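Local coordinates for outer membrane protein Omp121 (Bacteroides thetaiotaomicron, PDB 5FQ8) that probably imports nutrients across the bacterial outer membrane as a TonB-dependent receptor that works together with a partner lipoprotein, at residues V138-I143 with M163-S168; K765-E770 with S790-C795; F194-G199 with A240-I245; Q490-N495 with F503-S508. One frame throughout, in Å; residues are numbered along the deposited sequence.

Contact 1 of 4, residues V138-I143 with M163-S168; sequences VANMTI and MITTKS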
# COMPACT_ATOMS: atom_id res chain seq x y z
N VAL B 138 -34.33 23.52 2.05
CA VAL B 138 -35.24 23.07 1.00
C VAL B 138 -36.52 23.87 1.07
O VAL B 138 -37.16 23.97 2.12
CB VAL B 138 -35.53 21.57 1.12
CG1 VAL B 138 -36.38 21.13 -0.04
CG2 VAL B 138 -34.23 20.82 1.14
N ALA B 139 -36.90 24.47 -0.05
CA ALA B 139 -38.21 25.08 -0.14
C ALA B 139 -39.23 24.06 -0.60
O ALA B 139 -40.23 23.80 0.07
CB ALA B 139 -38.18 26.28 -1.08
N ASN B 140 -38.96 23.43 -1.73
CA ASN B 140 -39.91 22.51 -2.34
C ASN B 140 -39.17 21.30 -2.89
O ASN B 140 -38.08 21.43 -3.46
CB ASN B 140 -40.68 23.23 -3.44
CG ASN B 140 -41.42 22.28 -4.33
OD1 ASN B 140 -42.47 21.79 -3.97
ND2 ASN B 140 -40.88 22.03 -5.51
N MET B 141 -39.75 20.13 -2.71
CA MET B 141 -39.27 18.92 -3.34
C MET B 141 -40.39 18.33 -4.16
O MET B 141 -41.49 18.11 -3.65
CB MET B 141 -38.79 17.90 -2.33
CG MET B 141 -38.66 16.51 -2.90
SD MET B 141 -38.11 15.40 -1.65
CE MET B 141 -36.74 16.32 -1.04
N THR B 142 -40.12 18.03 -5.42
CA THR B 142 -41.09 17.44 -6.31
C THR B 142 -40.50 16.21 -6.97
O THR B 142 -39.45 16.29 -7.62
CB THR B 142 -41.54 18.45 -7.35
OG1 THR B 142 -42.39 19.40 -6.72
CG2 THR B 142 -42.29 17.77 -8.46
N ILE B 143 -41.17 15.07 -6.80
CA ILE B 143 -40.71 13.77 -7.24
C ILE B 143 -41.47 13.41 -8.51
O ILE B 143 -42.68 13.21 -8.46
CB ILE B 143 -40.91 12.71 -6.15
CG1 ILE B 143 -39.97 12.99 -5.00
CG2 ILE B 143 -40.68 11.35 -6.70
CD1 ILE B 143 -40.03 11.98 -3.95
N MET B 163 -36.74 16.41 -7.84
CA MET B 163 -36.44 17.81 -8.04
C MET B 163 -36.53 18.55 -6.72
O MET B 163 -37.61 18.66 -6.14
CB MET B 163 -37.41 18.42 -9.05
CG MET B 163 -37.06 18.19 -10.47
SD MET B 163 -38.44 18.59 -11.51
CE MET B 163 -38.99 20.12 -10.75
N ILE B 164 -35.42 19.05 -6.26
CA ILE B 164 -35.39 19.86 -5.06
C ILE B 164 -35.27 21.33 -5.45
O ILE B 164 -34.69 21.66 -6.49
CB ILE B 164 -34.25 19.41 -4.13
CG1 ILE B 164 -34.58 18.04 -3.56
CG2 ILE B 164 -34.02 20.38 -3.00
CD1 ILE B 164 -33.59 17.58 -2.54
N THR B 165 -35.89 22.22 -4.67
CA THR B 165 -35.79 23.65 -4.90
C THR B 165 -35.45 24.34 -3.58
O THR B 165 -36.17 24.17 -2.59
CB THR B 165 -37.07 24.24 -5.49
OG1 THR B 165 -37.35 23.63 -6.74
CG2 THR B 165 -36.90 25.70 -5.71
N THR B 166 -34.37 25.09 -3.58
CA THR B 166 -33.83 25.67 -2.36
C THR B 166 -34.39 27.07 -2.12
O THR B 166 -34.90 27.73 -3.02
CB THR B 166 -32.31 25.70 -2.46
OG1 THR B 166 -31.94 26.20 -3.75
CG2 THR B 166 -31.76 24.31 -2.34
N LYS B 167 -34.30 27.52 -0.87
CA LYS B 167 -34.91 28.79 -0.48
C LYS B 167 -34.14 29.97 -1.06
O LYS B 167 -32.92 29.91 -1.24
CB LYS B 167 -34.96 28.91 1.04
CG LYS B 167 -35.92 27.96 1.72
CD LYS B 167 -35.63 27.86 3.19
CE LYS B 167 -36.68 27.05 3.92
NZ LYS B 167 -36.43 26.98 5.38
N SER B 168 -34.86 31.05 -1.35
CA SER B 168 -34.24 32.25 -1.89
C SER B 168 -34.40 33.43 -0.94
O SER B 168 -34.05 33.33 0.23
CB SER B 168 -34.82 32.60 -3.25
OG SER B 168 -34.81 31.48 -4.10
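Ala-139 and Asn-140 direct their backbone N-H groups onto a single carbonyl: Ala-139 N lies 2.7 Å, and Asn-140 N 3.0 Å, from Thr-165 O. Two residues facing one make a classic beta bulge, which shifts the antiparallel register by one after Val-138. Past it the pairing is regular, with Thr-142 N to Met-163 O and Met-163 N to Thr-142 O both at 2.7 Å. The tight side belongs to buried apolar groups. Met-141 and Ile-164 lie side by side, and a bend at the end of the methionine (chi3 -49°) puts its CE 3.7 Å from Ile-164 CD1. Val-138 crosses Ile-164 at about a right angle, its CG1 3.9 Å from Ile-164 CG2. The face carrying Asn-140, Thr-142, Met-163 and Thr-165 is looser and partly open to solvent. There Asn-140 ND2 reaches Thr-142 OG1 at 3.3 Å, with the hydroxyl close to the amide plane, but stays 4.1 Å from Thr-165 OG1. Were Asn-140 an alanine, Thr-142 OG1 would probably lose its amide donor and the side chain of Thr-165 its polar neighbour. The pair forms the middle of the plug's small mixed sheet: strand 44-48 flanks 138-144, strand 101-103 flanks 161-166, Met-141 rests on Val-60, Met-61 and Leu-64, and Lys-167 touches Tyr-271 of barrel strand 268-280.

Contact 2 of 4, residues K765-E770 with S790-C795; sequences KAQVAE and SEFGIC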
# COMPACT_ATOMS: atom_id res chain seq x y z
N LYS B 765 -33.26 -18.66 -3.60
CA LYS B 765 -33.16 -20.11 -3.48
C LYS B 765 -32.38 -20.44 -2.22
O LYS B 765 -31.45 -19.74 -1.86
CB LYS B 765 -32.47 -20.71 -4.69
CG LYS B 765 -33.24 -20.63 -5.97
CD LYS B 765 -32.51 -21.32 -7.07
CE LYS B 765 -33.28 -21.32 -8.36
NZ LYS B 765 -32.55 -22.05 -9.42
N ALA B 766 -32.79 -21.50 -1.53
CA ALA B 766 -32.14 -21.87 -0.29
C ALA B 766 -32.39 -23.35 -0.03
O ALA B 766 -33.30 -23.94 -0.59
CB ALA B 766 -32.65 -21.02 0.87
N GLN B 767 -31.56 -23.94 0.82
CA GLN B 767 -31.64 -25.38 1.04
C GLN B 767 -32.84 -25.72 1.91
O GLN B 767 -32.99 -25.20 3.02
CB GLN B 767 -30.35 -25.95 1.64
CG GLN B 767 -29.94 -25.46 3.00
CD GLN B 767 -29.22 -26.50 3.81
OE1 GLN B 767 -28.88 -27.56 3.30
NE2 GLN B 767 -29.00 -26.22 5.08
N VAL B 768 -33.71 -26.58 1.39
CA VAL B 768 -34.85 -27.12 2.10
C VAL B 768 -34.61 -28.60 2.30
O VAL B 768 -33.74 -29.19 1.66
CB VAL B 768 -36.16 -26.87 1.33
CG1 VAL B 768 -36.18 -27.70 0.08
CG2 VAL B 768 -37.40 -27.14 2.20
N ALA B 769 -35.36 -29.20 3.21
CA ALA B 769 -35.17 -30.62 3.46
C ALA B 769 -35.96 -31.45 2.47
O ALA B 769 -36.91 -30.99 1.84
CB ALA B 769 -35.56 -30.99 4.88
N GLU B 770 -35.53 -32.70 2.31
CA GLU B 770 -36.19 -33.63 1.41
C GLU B 770 -37.52 -34.09 2.00
O GLU B 770 -37.67 -34.23 3.22
CB GLU B 770 -35.27 -34.82 1.14
CG GLU B 770 -35.80 -35.81 0.12
CD GLU B 770 -34.95 -37.04 -0.04
OE1 GLU B 770 -34.10 -37.32 0.82
OE2 GLU B 770 -35.13 -37.74 -1.05
N SER B 790 -32.48 -32.46 -3.21
CA SER B 790 -31.51 -32.54 -4.29
C SER B 790 -31.11 -31.16 -4.76
O SER B 790 -29.93 -30.85 -4.90
CB SER B 790 -32.08 -33.35 -5.44
OG SER B 790 -31.30 -33.17 -6.61
N GLU B 791 -32.09 -30.31 -5.02
CA GLU B 791 -31.84 -28.95 -5.47
C GLU B 791 -32.32 -27.97 -4.41
O GLU B 791 -33.18 -28.28 -3.59
CB GLU B 791 -32.52 -28.71 -6.80
CG GLU B 791 -32.37 -29.86 -7.78
CD GLU B 791 -33.30 -29.75 -8.96
OE1 GLU B 791 -34.14 -28.82 -8.96
OE2 GLU B 791 -33.21 -30.59 -9.88
N PHE B 792 -31.73 -26.78 -4.41
CA PHE B 792 -32.27 -25.74 -3.56
C PHE B 792 -33.68 -25.40 -4.00
O PHE B 792 -34.03 -25.49 -5.18
CB PHE B 792 -31.39 -24.50 -3.63
CG PHE B 792 -30.23 -24.54 -2.71
CD1 PHE B 792 -29.87 -25.70 -2.08
CD2 PHE B 792 -29.50 -23.40 -2.48
CE1 PHE B 792 -28.78 -25.73 -1.24
CE2 PHE B 792 -28.42 -23.42 -1.63
CZ PHE B 792 -28.07 -24.58 -1.00
N GLY B 793 -34.51 -25.01 -3.04
CA GLY B 793 -35.87 -24.62 -3.34
C GLY B 793 -36.02 -23.11 -3.46
O GLY B 793 -35.36 -22.35 -2.76
N ILE B 794 -36.88 -22.69 -4.39
CA ILE B 794 -37.29 -21.29 -4.45
C ILE B 794 -38.01 -20.95 -3.16
O ILE B 794 -38.81 -21.73 -2.66
CB ILE B 794 -38.19 -21.07 -5.68
CG1 ILE B 794 -37.41 -21.34 -6.95
CG2 ILE B 794 -38.66 -19.65 -5.72
CD1 ILE B 794 -38.13 -20.92 -8.18
N CYS B 795 -37.70 -19.78 -2.60
CA CYS B 795 -38.16 -19.47 -1.26
C CYS B 795 -38.73 -18.06 -1.13
O CYS B 795 -38.65 -17.46 -0.06
CB CYS B 795 -37.04 -19.67 -0.25
SG CYS B 795 -36.67 -21.36 0.06
O HOH W 1 -32.47 -27.77 -1.21
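Ala-766 and Gly-793 form the edge pair of a small antiparallel sheet built within the long connection between barrel strands 716-731 and 802-812. Their backbones bond twice, Ala-766 N to Gly-793 O at 3.0 Å and Gly-793 N to Ala-766 O at 2.9 Å. The union is short, because the two chains soon part and their touching stretches run 105° from each other. Phe-792 fills the corner where they split. One face of its ring lies against the peptide linking Ala-766 to Gln-767: Gln-767 N sits 3.6 Å above the ring centre, and Ala-766 C is over the same face nearer the rim. With CG beside the backbone N (chi1 -84°), the phenyl is swung back under the opposing chain. Farther along, a water takes over from direct pairing, accepting from Val-768 N at 3.1 Å and lying within bonding distance of Glu-791 O. Ala-766 CB meets Cys-795 SG at 4.1 Å. These two side chains also rest on Leu-899 of strand 899-915. Lys-765, stretched out beyond CG, makes a cation-pi contact with Tyr-754. Backbone bonds to Ser-752 on one side and Gly-793 on the other leave strand 763-766 between 752-756 and the edge strand 793-794.

Contact 3 of 4, residues F194-G199 with A240-I245; sequences FQNEFG and AMPDNI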
# COMPACT_ATOMS: atom_id res chain seq x y z
N PHE B 194 -34.59 -13.59 23.16
CA PHE B 194 -33.67 -14.62 23.59
C PHE B 194 -34.36 -15.65 24.44
O PHE B 194 -35.41 -15.40 25.03
CB PHE B 194 -32.52 -14.02 24.39
CG PHE B 194 -31.72 -13.05 23.63
CD1 PHE B 194 -30.99 -13.46 22.54
CD2 PHE B 194 -31.69 -11.72 24.00
CE1 PHE B 194 -30.25 -12.57 21.82
CE2 PHE B 194 -30.93 -10.83 23.29
CZ PHE B 194 -30.22 -11.25 22.20
N GLN B 195 -33.75 -16.82 24.51
CA GLN B 195 -34.10 -17.83 25.48
C GLN B 195 -33.32 -17.54 26.75
O GLN B 195 -32.15 -17.19 26.70
CB GLN B 195 -33.75 -19.21 24.92
CG GLN B 195 -33.26 -20.20 25.94
CD GLN B 195 -31.77 -20.23 26.05
OE1 GLN B 195 -31.23 -20.43 27.12
NE2 GLN B 195 -31.08 -20.04 24.94
N ASN B 196 -33.96 -17.64 27.89
CA ASN B 196 -33.28 -17.49 29.17
C ASN B 196 -33.40 -18.75 30.01
O ASN B 196 -33.40 -18.69 31.24
CB ASN B 196 -33.79 -16.28 29.96
CG ASN B 196 -33.43 -14.94 29.31
OD1 ASN B 196 -32.27 -14.52 29.32
ND2 ASN B 196 -34.42 -14.25 28.79
N GLU B 197 -33.50 -19.90 29.36
CA GLU B 197 -33.68 -21.16 30.06
C GLU B 197 -32.37 -21.91 30.29
O GLU B 197 -32.19 -22.50 31.35
CB GLU B 197 -34.65 -22.04 29.28
CG GLU B 197 -35.39 -23.07 30.11
CD GLU B 197 -36.36 -23.89 29.30
OE1 GLU B 197 -36.71 -23.47 28.18
OE2 GLU B 197 -36.77 -24.96 29.79
N PHE B 198 -31.45 -21.86 29.33
CA PHE B 198 -30.20 -22.61 29.39
C PHE B 198 -29.01 -21.68 29.20
O PHE B 198 -29.10 -20.67 28.51
CB PHE B 198 -30.17 -23.72 28.33
CG PHE B 198 -31.47 -24.45 28.16
CD1 PHE B 198 -31.77 -25.54 28.95
CD2 PHE B 198 -32.39 -24.04 27.22
CE1 PHE B 198 -32.95 -26.21 28.80
CE2 PHE B 198 -33.58 -24.71 27.06
CZ PHE B 198 -33.85 -25.80 27.85
N GLY B 199 -27.88 -22.04 29.81
CA GLY B 199 -26.72 -21.20 29.81
C GLY B 199 -25.56 -21.75 29.01
O GLY B 199 -25.72 -22.59 28.11
N ALA B 240 -29.64 -16.74 34.60
CA ALA B 240 -29.75 -15.99 33.37
C ALA B 240 -29.62 -14.49 33.62
O ALA B 240 -30.02 -13.98 34.67
CB ALA B 240 -31.09 -16.27 32.68
N MET B 241 -29.07 -13.79 32.64
CA MET B 241 -28.94 -12.34 32.69
C MET B 241 -29.66 -11.78 31.47
O MET B 241 -29.02 -11.40 30.48
CB MET B 241 -27.48 -11.92 32.72
CG MET B 241 -26.75 -12.44 33.91
SD MET B 241 -25.64 -11.19 34.45
CE MET B 241 -24.78 -11.97 35.79
N PRO B 242 -30.98 -11.68 31.52
CA PRO B 242 -31.75 -11.41 30.30
C PRO B 242 -31.45 -10.07 29.67
O PRO B 242 -31.66 -9.90 28.47
CB PRO B 242 -33.20 -11.48 30.78
CG PRO B 242 -33.14 -12.25 32.03
CD PRO B 242 -31.86 -11.90 32.67
N ASP B 243 -30.96 -9.11 30.44
CA ASP B 243 -30.70 -7.78 29.94
C ASP B 243 -29.27 -7.60 29.45
O ASP B 243 -28.87 -6.47 29.17
CB ASP B 243 -31.00 -6.75 31.03
CG ASP B 243 -32.33 -6.09 30.84
OD1 ASP B 243 -33.15 -6.67 30.11
OD2 ASP B 243 -32.53 -4.99 31.41
N ASN B 244 -28.50 -8.67 29.33
CA ASN B 244 -27.06 -8.48 29.18
C ASN B 244 -26.72 -7.80 27.86
O ASN B 244 -25.95 -6.84 27.84
CB ASN B 244 -26.34 -9.81 29.33
CG ASN B 244 -26.77 -10.82 28.33
OD1 ASN B 244 -27.68 -10.59 27.56
ND2 ASN B 244 -26.10 -11.97 28.32
N ILE B 245 -27.31 -8.25 26.76
CA ILE B 245 -27.05 -7.58 25.50
C ILE B 245 -27.69 -6.20 25.48
O ILE B 245 -27.10 -5.24 24.97
CB ILE B 245 -27.52 -8.45 24.33
CG1 ILE B 245 -26.66 -9.69 24.27
CG2 ILE B 245 -27.47 -7.68 23.03
CD1 ILE B 245 -26.95 -10.57 23.13
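Asn-196 laid across Pro-242 is the heart of a loop-to-loop contact, made by side-chain packing with no hydrogen bond between the two segments. Both belong to the excursion that links barrel strands 177-188 and 252-264, and residues Met-241 to Asn-244 form a type I beta turn closed by Asn-244 N bonding to Met-241 O. The side chains of Asn-196 and Pro-242 cross at about a right angle: Asn-196 OD1 is 3.3 Å from Pro-242 CA, and Asn-196 ND2 is 3.6 Å from Pro-242 CB. The torsion that sets CG beside the backbone N (chi1 -68°) sends the amide toward the turn. Behind it, Asn-196 CB meets Ala-240 CB at 3.8 Å. Asn-196 OD1 also accepts from Arg-339, whose guanidinium bonds Asn-244 OD1 as well and so ties the two segments together from outside. With a leucine in place of Asn-196, Arg-339 would probably lose one of the acceptors through which it makes that tie. The next residue along, Glu-197, is known as a calcium ligand in this protein, but no calcium is bound to it in this chain, and its carboxylate forms a salt bridge with Arg-217. The turn touches the lipoprotein BT_2262 through Met-241, Asp-243 and Asn-244. At the other end of the contact, Phe-194 CZ comes 3.5 Å from Ile-245 CD1.

Contact 4 of 4, residues Q490-N495 with F503-S508; sequences QYSEVN and FNLKNS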
# COMPACT_ATOMS: atom_id res chain seq x y z
N GLN B 490 -6.99 6.12 -5.28
CA GLN B 490 -5.66 5.57 -5.06
C GLN B 490 -5.68 4.81 -3.75
O GLN B 490 -5.90 5.39 -2.70
CB GLN B 490 -4.60 6.67 -5.02
CG GLN B 490 -3.21 6.13 -4.96
CD GLN B 490 -2.22 7.15 -4.54
OE1 GLN B 490 -2.58 8.21 -4.09
NE2 GLN B 490 -0.95 6.85 -4.71
N TYR B 491 -5.41 3.52 -3.82
CA TYR B 491 -5.48 2.66 -2.65
C TYR B 491 -4.09 2.18 -2.27
O TYR B 491 -3.22 2.02 -3.12
CB TYR B 491 -6.39 1.48 -2.93
CG TYR B 491 -6.50 0.51 -1.79
CD1 TYR B 491 -7.30 0.78 -0.70
CD2 TYR B 491 -5.81 -0.69 -1.82
CE1 TYR B 491 -7.41 -0.10 0.34
CE2 TYR B 491 -5.92 -1.58 -0.78
CZ TYR B 491 -6.72 -1.28 0.29
OH TYR B 491 -6.84 -2.15 1.33
N SER B 492 -3.88 1.95 -0.98
CA SER B 492 -2.60 1.41 -0.56
C SER B 492 -2.76 0.75 0.80
O SER B 492 -3.38 1.32 1.70
CB SER B 492 -1.53 2.50 -0.57
OG SER B 492 -1.35 3.06 0.70
N GLU B 493 -2.19 -0.45 0.95
CA GLU B 493 -2.44 -1.34 2.07
C GLU B 493 -1.13 -1.94 2.53
O GLU B 493 -0.28 -2.26 1.70
CB GLU B 493 -3.39 -2.46 1.64
CG GLU B 493 -3.75 -3.49 2.68
CD GLU B 493 -4.49 -4.65 2.07
OE1 GLU B 493 -5.10 -4.48 1.00
OE2 GLU B 493 -4.45 -5.75 2.65
N VAL B 494 -0.95 -2.11 3.83
CA VAL B 494 0.18 -2.85 4.37
C VAL B 494 -0.35 -3.85 5.38
O VAL B 494 -1.31 -3.57 6.10
CB VAL B 494 1.24 -1.96 5.05
CG1 VAL B 494 1.99 -1.17 4.03
CG2 VAL B 494 0.60 -1.08 6.06
N ASN B 495 0.28 -5.00 5.43
CA ASN B 495 -0.10 -6.03 6.38
C ASN B 495 1.04 -6.30 7.34
O ASN B 495 2.16 -5.85 7.14
CB ASN B 495 -0.52 -7.31 5.66
CG ASN B 495 -1.91 -7.20 5.07
OD1 ASN B 495 -2.90 -7.59 5.70
ND2 ASN B 495 -2.01 -6.65 3.88
N PHE B 503 -0.76 2.55 13.11
CA PHE B 503 -1.43 2.36 11.83
C PHE B 503 -0.78 3.32 10.83
O PHE B 503 -1.21 4.46 10.67
CB PHE B 503 -2.92 2.60 11.94
CG PHE B 503 -3.64 1.59 12.78
CD1 PHE B 503 -3.26 0.27 12.82
CD2 PHE B 503 -4.74 1.97 13.53
CE1 PHE B 503 -3.94 -0.65 13.60
CE2 PHE B 503 -5.43 1.06 14.31
CZ PHE B 503 -5.03 -0.25 14.34
N ASN B 504 0.27 2.84 10.15
CA ASN B 504 1.03 3.65 9.22
C ASN B 504 1.67 2.75 8.17
O ASN B 504 2.14 1.66 8.49
CB ASN B 504 2.11 4.46 9.95
CG ASN B 504 2.70 5.55 9.10
OD1 ASN B 504 3.53 5.31 8.24
ND2 ASN B 504 2.28 6.77 9.35
N LEU B 505 1.71 3.23 6.93
CA LEU B 505 2.31 2.45 5.84
C LEU B 505 3.77 2.12 6.07
O LEU B 505 4.30 1.26 5.36
CB LEU B 505 2.15 3.22 4.54
CG LEU B 505 0.69 3.42 4.16
CD1 LEU B 505 0.56 4.37 3.02
CD2 LEU B 505 0.11 2.08 3.81
N LYS B 506 4.45 2.78 7.00
CA LYS B 506 5.81 2.42 7.34
C LYS B 506 5.89 1.25 8.29
O LYS B 506 6.98 0.73 8.49
CB LYS B 506 6.53 3.60 8.00
CG LYS B 506 6.99 4.66 7.07
CD LYS B 506 7.62 5.80 7.84
CE LYS B 506 6.62 6.89 8.16
NZ LYS B 506 7.31 8.18 8.44
N ASN B 507 4.77 0.84 8.89
CA ASN B 507 4.82 -0.08 10.02
C ASN B 507 4.78 -1.54 9.60
O ASN B 507 4.20 -2.35 10.30
CB ASN B 507 3.68 0.22 10.98
CG ASN B 507 3.96 -0.25 12.38
OD1 ASN B 507 5.10 -0.28 12.81
ND2 ASN B 507 2.92 -0.63 13.10
N SER B 508 5.42 -1.91 8.50
CA SER B 508 5.39 -3.29 8.06
C SER B 508 6.72 -3.66 7.42
O SER B 508 7.29 -2.86 6.67
CB SER B 508 4.27 -3.53 7.06
OG SER B 508 4.43 -4.77 6.41
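Ser-508 OG donates to Asn-495 O across 2.6 Å, nearly along the C=O axis (172° at the oxygen). Next to this bond Val-494 CB lies 4.0 Å from Ser-508 CB, and the valine's methyls press on Leu-505, the two side chains crossing at about a right angle. Val-494 CG1 is 3.8 Å from Leu-505 CD2 and 3.6 Å from Leu-505 O. The leucine's other methyl, CD1, comes 3.3 Å from Ser-492 OG, a polar atom bonded elsewhere. The site is a barrel hairpin: the end of strand 472-495 packs against its own connection to strand 513-534. Within that connection residues Asn-504 to Asn-507 make a type I turn, Asn-507 N bonding Asn-504 O, and Asn-504 OD1 accepts from Lys-506 N at 3.0 Å on a lone pair, an Asx turn. Ser-508 OG in turn accepts from Lys-510 N, a second bond that helps to hold the hydroxyl. On the other side of the strand, Glu-493 OE2 receives Asn-495 ND2 at 2.9 Å and also bonds Gln-446, while Tyr-491 OH reaches Glu-493 OE1 from above the carboxylate plane. Outermost is the second subunit, where Gln-516 of that subunit accepts from Leu-505 N and its Val-514 packs on the Leu-505 side chain.

Overall arrangement
The four contacts do not touch one another. Contact 1 belongs to the plug, while contacts 2, 3 and 4 lie in or beside connections between barrel strands. Contact 1 is about 48 Å, 50 Å and 44 Å, centre to centre, from contacts 2, 3 and 4, and lies across the chain's centre from contacts 2 and 3. The latter two are the nearest pair, with centres 33 Å and closest atoms about 21 Å apart. Contact 3 is the one near metal: the Asn-196 side chain is about 12 Å from a bound calcium ion, and the side chain of Ile-245 is about 10 Å from that of Ile-283, a calcium ligand. Contact 4 faces the second subunit.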